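Local coordinates for peptidoglycan synthetase penicillin-binding protein 3 (Bifidobacterium adolescentis, PDB 4YE5), which probably binds penicillin and, as a member of the transpeptidase family, is thought to cross-link peptidoglycan during cell-wall synthesis, at residues A89-M101 with V127-V140. Numbering follows the deposited sequence.
Sequences AAVARLLAPVLGM and VKRKISKLNLGGIV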
ATOM      1  N   ALA A  89     -18.709 -47.176 -15.279  1.00 27.97           N
ATOM      2  CA  ALA A  89     -17.692 -48.014 -15.885  1.00 29.88           C
ATOM      3  C   ALA A  89     -17.149 -47.337 -17.144  1.00 30.08           C
ATOM      4  O   ALA A  89     -15.944 -47.300 -17.349  1.00 25.43           O
ATOM      5  CB  ALA A  89     -18.244 -49.396 -16.191  1.00 25.30           C
ATOM      6  N   ALA A  90     -18.032 -46.779 -17.972  1.00 30.00           N
ATOM      7  CA  ALA A  90     -17.585 -46.112 -19.199  1.00 25.89           C
ATOM      8  C   ALA A  90     -16.781 -44.840 -18.913  1.00 28.50           C
ATOM      9  O   ALA A  90     -15.728 -44.609 -19.522  1.00 23.37           O
ATOM     10  CB  ALA A  90     -18.785 -45.801 -20.114  1.00 27.62           C
ATOM     11  N   VAL A  91     -17.265 -44.018 -17.984  1.00 23.58           N
ATOM     12  CA  VAL A  91     -16.556 -42.803 -17.627  1.00 23.43           C
ATOM     13  C   VAL A  91     -15.182 -43.151 -17.068  1.00 30.23           C
ATOM     14  O   VAL A  91     -14.180 -42.495 -17.397  1.00 23.72           O
ATOM     15  CB  VAL A  91     -17.325 -41.934 -16.587  1.00 24.44           C
ATOM     16  CG1 VAL A  91     -16.518 -40.655 -16.240  1.00 23.39           C
ATOM     17  CG2 VAL A  91     -18.720 -41.571 -17.101  1.00 28.88           C
ATOM     18  N   ALA A  92     -15.129 -44.186 -16.231  1.00 28.87           N
ATOM     19  CA  ALA A  92     -13.870 -44.574 -15.593  1.00 34.85           C
ATOM     20  C   ALA A  92     -12.833 -45.015 -16.628  1.00 24.32           C
ATOM     21  O   ALA A  92     -11.672 -44.635 -16.544  1.00 32.93           O
ATOM     22  CB  ALA A  92     -14.096 -45.683 -14.529  1.00 26.65           C
ATOM     23  N   ARG A  93     -13.268 -45.801 -17.611  1.00 27.94           N
ATOM     24  CA  ARG A  93     -12.376 -46.285 -18.671  1.00 29.23           C
ATOM     25  C   ARG A  93     -11.798 -45.153 -19.501  1.00 32.03           C
ATOM     26  O   ARG A  93     -10.629 -45.182 -19.896  1.00 30.76           O
ATOM     27  CB  ARG A  93     -13.117 -47.240 -19.602  1.00 31.74           C
ATOM     28  CG  ARG A  93     -12.925 -48.675 -19.251  1.00 40.22           C
ATOM     29  CD  ARG A  93     -13.713 -49.582 -20.162  1.00 37.87           C
ATOM     30  NE  ARG A  93     -13.737 -50.933 -19.616  1.00 41.44           N
ATOM     31  CZ  ARG A  93     -14.316 -51.970 -20.204  1.00 35.44           C
ATOM     32  NH1 ARG A  93     -14.939 -51.834 -21.379  1.00 31.57           N
ATOM     33  NH2 ARG A  93     -14.266 -53.146 -19.617  1.00 41.48           N
ATOM     34  N   LEU A  94     -12.632 -44.165 -19.795  1.00 23.53           N
ATOM     35  CA  LEU A  94     -12.182 -43.007 -20.555  1.00 23.27           C
ATOM     36  C   LEU A  94     -11.175 -42.197 -19.747  1.00 23.33           C
ATOM     37  O   LEU A  94     -10.165 -41.726 -20.271  1.00 28.67           O
ATOM     38  CB  LEU A  94     -13.387 -42.147 -20.972  1.00 22.95           C
ATOM     39  CG  LEU A  94     -14.277 -42.733 -22.069  1.00 26.89           C
ATOM     40  CD1 LEU A  94     -15.633 -42.030 -22.129  1.00 26.04           C
ATOM     41  CD2 LEU A  94     -13.570 -42.661 -23.439  1.00 23.67           C
ATOM     42  N   LEU A  95     -11.442 -42.053 -18.457  1.00 23.41           N
ATOM     43  CA  LEU A  95     -10.650 -41.174 -17.600  1.00 23.42           C
ATOM     44  C   LEU A  95      -9.334 -41.791 -17.169  1.00 28.50           C
ATOM     45  O   LEU A  95      -8.345 -41.077 -16.987  1.00 29.82           O
ATOM     46  CB  LEU A  95     -11.411 -40.849 -16.316  1.00 25.94           C
ATOM     47  CG  LEU A  95     -12.419 -39.722 -16.306  1.00 35.18           C
ATOM     48  CD1 LEU A  95     -13.062 -39.652 -14.917  1.00 31.58           C
ATOM     49  CD2 LEU A  95     -11.695 -38.444 -16.643  1.00 33.25           C
ATOM     50  N   ALA A  96      -9.350 -43.100 -16.944  1.00 28.66           N
ATOM     51  CA  ALA A  96      -8.215 -43.791 -16.314  1.00 34.43           C
ATOM     52  C   ALA A  96      -6.830 -43.476 -16.911  1.00 31.74           C
ATOM     53  O   ALA A  96      -5.920 -43.083 -16.170  1.00 33.89           O
ATOM     54  CB  ALA A  96      -8.472 -45.313 -16.241  1.00 31.74           C
ATOM     55  N   PRO A  97      -6.663 -43.615 -18.243  1.00 34.64           N
ATOM     56  CA  PRO A  97      -5.333 -43.311 -18.798  1.00 35.84           C
ATOM     57  C   PRO A  97      -4.952 -41.839 -18.729  1.00 39.20           C
ATOM     58  O   PRO A  97      -3.765 -41.506 -18.708  1.00 34.65           O
ATOM     59  CB  PRO A  97      -5.455 -43.739 -20.266  1.00 41.36           C
ATOM     60  CG  PRO A  97      -6.909 -43.731 -20.552  1.00 40.91           C
ATOM     61  CD  PRO A  97      -7.577 -44.138 -19.277  1.00 38.90           C
ATOM     62  N   VAL A  98      -5.941 -40.954 -18.707  1.00 31.04           N
ATOM     63  CA  VAL A  98      -5.626 -39.535 -18.658  1.00 28.05           C
ATOM     64  C   VAL A  98      -5.166 -39.130 -17.269  1.00 27.48           C
ATOM     65  O   VAL A  98      -4.225 -38.352 -17.117  1.00 35.19           O
ATOM     66  CB  VAL A  98      -6.840 -38.671 -19.100  1.00 33.47           C
ATOM     67  CG1 VAL A  98      -6.452 -37.216 -19.143  1.00 29.39           C
ATOM     68  CG2 VAL A  98      -7.347 -39.137 -20.477  1.00 34.33           C
ATOM     69  N   LEU A  99      -5.827 -39.664 -16.249  1.00 28.05           N
ATOM     70  CA  LEU A  99      -5.495 -39.325 -14.864  1.00 33.61           C
ATOM     71  C   LEU A  99      -4.379 -40.213 -14.289  1.00 34.90           C
ATOM     72  O   LEU A  99      -3.890 -39.967 -13.186  1.00 37.67           O
ATOM     73  CB  LEU A  99      -6.744 -39.407 -13.976  1.00 34.99           C
ATOM     74  CG  LEU A  99      -7.853 -38.372 -14.227  1.00 35.78           C
ATOM     75  CD1 LEU A  99      -9.104 -38.727 -13.438  1.00 27.84           C
ATOM     76  CD2 LEU A  99      -7.400 -36.951 -13.884  1.00 28.68           C
ATOM     77  N   GLY A 100      -3.974 -41.229 -15.045  1.00 31.30           N
ATOM     78  CA  GLY A 100      -3.000 -42.198 -14.568  1.00 35.36           C
ATOM     79  C   GLY A 100      -3.518 -42.921 -13.343  1.00 41.32           C
ATOM     80  O   GLY A 100      -2.806 -43.098 -12.364  1.00 44.97           O
HETATM   81  N   MSE A 101      -4.781 -43.323 -13.393  1.00 38.81           N
HETATM   82  CA  MSE A 101      -5.402 -43.977 -12.251  1.00 34.09           C
HETATM   83  C   MSE A 101      -6.026 -45.288 -12.679  1.00 38.00           C
HETATM   84  O   MSE A 101      -6.193 -45.555 -13.877  1.00 40.73           O
HETATM   85  CB  MSE A 101      -6.469 -43.072 -11.625  1.00 32.12           C
HETATM   86  CG  MSE A 101      -5.898 -41.851 -10.898  1.00 38.85           C
HETATM   87 SE   MSE A 101      -7.298 -40.695 -10.159  0.45 37.50          SE
HETATM   88  CE  MSE A 101      -8.057 -41.945  -8.871  1.00 66.05           C
ATOM     89  N   VAL A 127      -3.219 -31.717 -18.244  1.00 27.75           N
ATOM     90  CA  VAL A 127      -4.127 -32.826 -17.981  1.00 26.76           C
ATOM     91  C   VAL A 127      -5.581 -32.338 -18.063  1.00 28.13           C
ATOM     92  O   VAL A 127      -6.425 -33.001 -18.671  1.00 24.91           O
ATOM     93  CB  VAL A 127      -3.838 -33.484 -16.616  1.00 26.50           C
ATOM     94  CG1 VAL A 127      -4.917 -34.510 -16.279  1.00 27.74           C
ATOM     95  CG2 VAL A 127      -2.438 -34.160 -16.628  1.00 28.23           C
ATOM     96  N   LYS A 128      -5.861 -31.177 -17.461  1.00 25.49           N
ATOM     97  CA  LYS A 128      -7.190 -30.555 -17.542  1.00 30.13           C
ATOM     98  C   LYS A 128      -7.653 -30.429 -18.998  1.00 30.72           C
ATOM     99  O   LYS A 128      -8.784 -30.774 -19.329  1.00 27.98           O
ATOM    100  CB  LYS A 128      -7.211 -29.165 -16.879  1.00 30.17           C
ATOM    101  CG  LYS A 128      -8.409 -28.307 -17.369  1.00 27.10           C
ATOM    102  CD  LYS A 128      -8.271 -26.852 -17.013  1.00 38.17           C
ATOM    103  CE  LYS A 128      -9.227 -25.980 -17.816  1.00 48.94           C
ATOM    104  NZ  LYS A 128      -8.650 -25.637 -19.149  1.00 51.87           N
ATOM    105  N   ARG A 129      -6.768 -29.958 -19.870  1.00 32.38           N
ATOM    106  CA  ARG A 129      -7.087 -29.888 -21.298  1.00 35.32           C
ATOM    107  C   ARG A 129      -7.358 -31.260 -21.911  1.00 33.03           C
ATOM    108  O   ARG A 129      -8.293 -31.426 -22.703  1.00 33.55           O
ATOM    109  CB  ARG A 129      -5.990 -29.146 -22.071  1.00 35.30           C
ATOM    110  CG  ARG A 129      -5.951 -27.648 -21.776  1.00 41.86           C
ATOM    111  CD  ARG A 129      -4.959 -26.913 -22.679  1.00 49.21           C
ATOM    112  NE  ARG A 129      -3.577 -27.219 -22.314  1.00 53.39           N
ATOM    113  CZ  ARG A 129      -2.863 -26.507 -21.446  1.00 51.97           C
ATOM    114  NH1 ARG A 129      -3.398 -25.444 -20.859  1.00 50.19           N
ATOM    115  NH2 ARG A 129      -1.616 -26.858 -21.160  1.00 52.86           N
ATOM    116  N   LYS A 130      -6.559 -32.255 -21.550  1.00 27.65           N
ATOM    117  CA  LYS A 130      -6.809 -33.595 -22.068  1.00 28.38           C
ATOM    118  C   LYS A 130      -8.177 -34.135 -21.637  1.00 28.47           C
ATOM    119  O   LYS A 130      -8.845 -34.842 -22.403  1.00 28.27           O
ATOM    120  CB  LYS A 130      -5.708 -34.577 -21.647  1.00 34.29           C
ATOM    121  CG  LYS A 130      -4.343 -34.280 -22.250  1.00 50.29           C
ATOM    122  CD  LYS A 130      -3.283 -35.242 -21.726  1.00 60.00           C
ATOM    123  CE  LYS A 130      -1.949 -35.014 -22.416  1.00 68.06           C
ATOM    124  NZ  LYS A 130      -2.073 -35.172 -23.898  1.00 70.53           N
ATOM    125  N   ILE A 131      -8.581 -33.827 -20.407  1.00 26.95           N
ATOM    126  CA  ILE A 131      -9.878 -34.304 -19.913  1.00 28.33           C
ATOM    127  C   ILE A 131     -10.989 -33.681 -20.759  1.00 22.27           C
ATOM    128  O   ILE A 131     -11.984 -34.338 -21.083  1.00 25.33           O
ATOM    129  CB  ILE A 131     -10.100 -33.938 -18.414  1.00 27.00           C
ATOM    130  CG1 ILE A 131      -9.015 -34.548 -17.520  1.00 34.57           C
ATOM    131  CG2 ILE A 131     -11.500 -34.345 -17.937  1.00 26.61           C
ATOM    132  CD1 ILE A 131      -9.227 -36.005 -17.185  1.00 45.16           C
ATOM    133  N   SER A 132     -10.826 -32.412 -21.121  0.60 26.07           N
ATOM    134  CA  SER A 132     -11.848 -31.719 -21.908  0.60 32.52           C
ATOM    135  C   SER A 132     -12.085 -32.406 -23.238  0.60 38.07           C
ATOM    136  O   SER A 132     -13.200 -32.403 -23.765  0.60 41.98           O
ATOM    137  CB  SER A 132     -11.471 -30.255 -22.129  0.60 31.25           C
ATOM    138  OG  SER A 132     -11.572 -29.548 -20.912  0.60 28.08           O
ATOM    139  N   LYS A 133     -11.041 -33.038 -23.764  1.00 34.08           N
ATOM    140  CA  LYS A 133     -11.163 -33.716 -25.051  1.00 39.91           C
ATOM    141  C   LYS A 133     -11.883 -35.063 -24.957  1.00 37.50           C
ATOM    142  O   LYS A 133     -12.201 -35.667 -25.973  1.00 33.31           O
ATOM    143  CB  LYS A 133      -9.789 -33.871 -25.721  1.00 48.55           C
ATOM    144  CG  LYS A 133      -9.113 -32.536 -26.022  1.00 53.79           C
ATOM    145  CD  LYS A 133      -7.944 -32.693 -26.981  1.00 61.25           C
ATOM    146  CE  LYS A 133      -8.147 -31.867 -28.251  1.00 64.95           C
ATOM    147  NZ  LYS A 133      -9.221 -32.426 -29.131  1.00 67.43           N
ATOM    148  N   LEU A 134     -12.150 -35.541 -23.744  1.00 29.65           N
ATOM    149  CA  LEU A 134     -12.827 -36.832 -23.601  1.00 27.15           C
ATOM    150  C   LEU A 134     -14.328 -36.753 -23.874  1.00 24.32           C
ATOM    151  O   LEU A 134     -15.013 -37.781 -23.858  1.00 25.59           O
ATOM    152  CB  LEU A 134     -12.583 -37.423 -22.206  1.00 29.34           C
ATOM    153  CG  LEU A 134     -11.125 -37.736 -21.835  1.00 28.33           C
ATOM    154  CD1 LEU A 134     -11.006 -38.054 -20.355  1.00 26.63           C
ATOM    155  CD2 LEU A 134     -10.562 -38.882 -22.698  1.00 28.70           C
ATOM    156  N   ASN A 135     -14.839 -35.543 -24.120  1.00 22.66           N
ATOM    157  CA  ASN A 135     -16.272 -35.337 -24.411  1.00 26.24           C
ATOM    158  C   ASN A 135     -17.181 -35.838 -23.271  1.00 24.90           C
ATOM    159  O   ASN A 135     -18.210 -36.488 -23.515  1.00 22.88           O
ATOM    160  CB  ASN A 135     -16.688 -36.002 -25.736  1.00 27.91           C
ATOM    161  CG  ASN A 135     -16.060 -35.335 -26.954  1.00 39.41           C
ATOM    162  OD1 ASN A 135     -15.779 -34.135 -26.947  1.00 37.64           O
ATOM    163  ND2 ASN A 135     -15.834 -36.119 -28.010  1.00 37.01           N
ATOM    164  N   LEU A 136     -16.762 -35.529 -22.049  1.00 30.00           N
ATOM    165  CA  LEU A 136     -17.491 -35.814 -20.812  1.00 39.82           C
ATOM    166  C   LEU A 136     -17.885 -34.524 -20.080  1.00 45.24           C
ATOM    167  O   LEU A 136     -17.848 -34.485 -18.843  1.00 37.77           O
ATOM    168  CB  LEU A 136     -16.578 -36.578 -19.838  1.00 22.61           C
ATOM    169  CG  LEU A 136     -16.031 -37.954 -20.217  1.00 25.19           C
ATOM    170  CD1 LEU A 136     -14.876 -38.310 -19.276  1.00 22.59           C
ATOM    171  CD2 LEU A 136     -17.144 -39.010 -20.203  1.00 22.72           C
ATOM    172  N   GLY A 137     -18.219 -33.455 -20.799  1.00 41.66           N
ATOM    173  CA  GLY A 137     -18.521 -32.196 -20.111  1.00 24.03           C
ATOM    174  C   GLY A 137     -19.840 -32.328 -19.381  1.00 25.58           C
ATOM    175  O   GLY A 137     -20.751 -32.994 -19.856  1.00 34.04           O
ATOM    176  N   GLY A 138     -19.946 -31.702 -18.222  1.00 38.68           N
ATOM    177  CA  GLY A 138     -21.079 -31.937 -17.359  1.00 41.30           C
ATOM    178  C   GLY A 138     -20.709 -32.998 -16.340  1.00 45.44           C
ATOM    179  O   GLY A 138     -20.887 -32.799 -15.146  1.00 52.55           O
ATOM    180  N   ILE A 139     -20.166 -34.120 -16.804  1.00 23.65           N
ATOM    181  CA  ILE A 139     -19.927 -35.257 -15.907  1.00 26.56           C
ATOM    182  C   ILE A 139     -18.645 -35.088 -15.111  1.00 28.99           C
ATOM    183  O   ILE A 139     -18.596 -35.367 -13.916  1.00 28.89           O
ATOM    184  CB  ILE A 139     -19.890 -36.576 -16.681  1.00 23.55           C
ATOM    185  CG1 ILE A 139     -21.193 -36.722 -17.473  1.00 23.79           C
ATOM    186  CG2 ILE A 139     -19.652 -37.768 -15.720  1.00 23.70           C
ATOM    187  CD1 ILE A 139     -21.191 -37.861 -18.421  1.00 23.63           C
ATOM    188  N   VAL A 140     -17.605 -34.627 -15.785  1.00 23.08           N
ATOM    189  CA  VAL A 140     -16.331 -34.378 -15.134  1.00 22.89           C
ATOM    190  C   VAL A 140     -15.967 -32.911 -15.388  1.00 22.72           C
ATOM    191  O   VAL A 140     -16.151 -32.405 -16.495  1.00 23.52           O
ATOM    192  CB  VAL A 140     -15.242 -35.302 -15.708  1.00 24.34           C
ATOM    193  CG1 VAL A 140     -13.918 -35.036 -15.044  1.00 25.18           C
ATOM    194  CG2 VAL A 140     -15.642 -36.762 -15.540  1.00 27.79           C
TER
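L95, V98 and L99 close around the CD1 methyl of I131, in the middle of a contact made almost wholly of apolar side chains, with no hydrogen bond between the segments. L95 CD2 comes within 3.5 Å of I131 CD1, and V98 CG1 within 3.6 Å of the same methyl. The CA–CB bond of I131 does not aim at the partner helix; its long CG1–CD1 arm, with CG1 beside the backbone N (chi1 -60°), brings CD1 between the three. V98, short and beta-branched, divides its methyls among several neighbours: CG1, anti to its backbone N, faces I131 and lies 3.7 Å from K130 CB, while CG2 packs 3.8 Å from L134 CD1. K130 contributes the aliphatic start of its chain, while its amine turns off from the contact.

Farther along the chain, L134 and L136 extend the apolar surface. The L134 side chain crosses that of L95 at about a right angle, and L136 splits its fork, CD2 meeting L94 CD1 at 3.9 Å and CD1 lying against L95. L95 CD1 and V140 CG2 meet tip to tip at 3.9 Å, and V91 sets one methyl against V140 and the other against I139.

This hydrophobic core belongs to the dimerisation-domain region, its centre about 44 Å from that of the chain. Helices 87-99 and 125-132 run nearly antiparallel (157°), the axes of their short segments approaching to 10.0 Å. Helix 103-109 adds L106 against L95, helix 56-61 covers V91 and I139 through A59, and V140, the first residue of strand 140-144, touches I52 of strand 50-54.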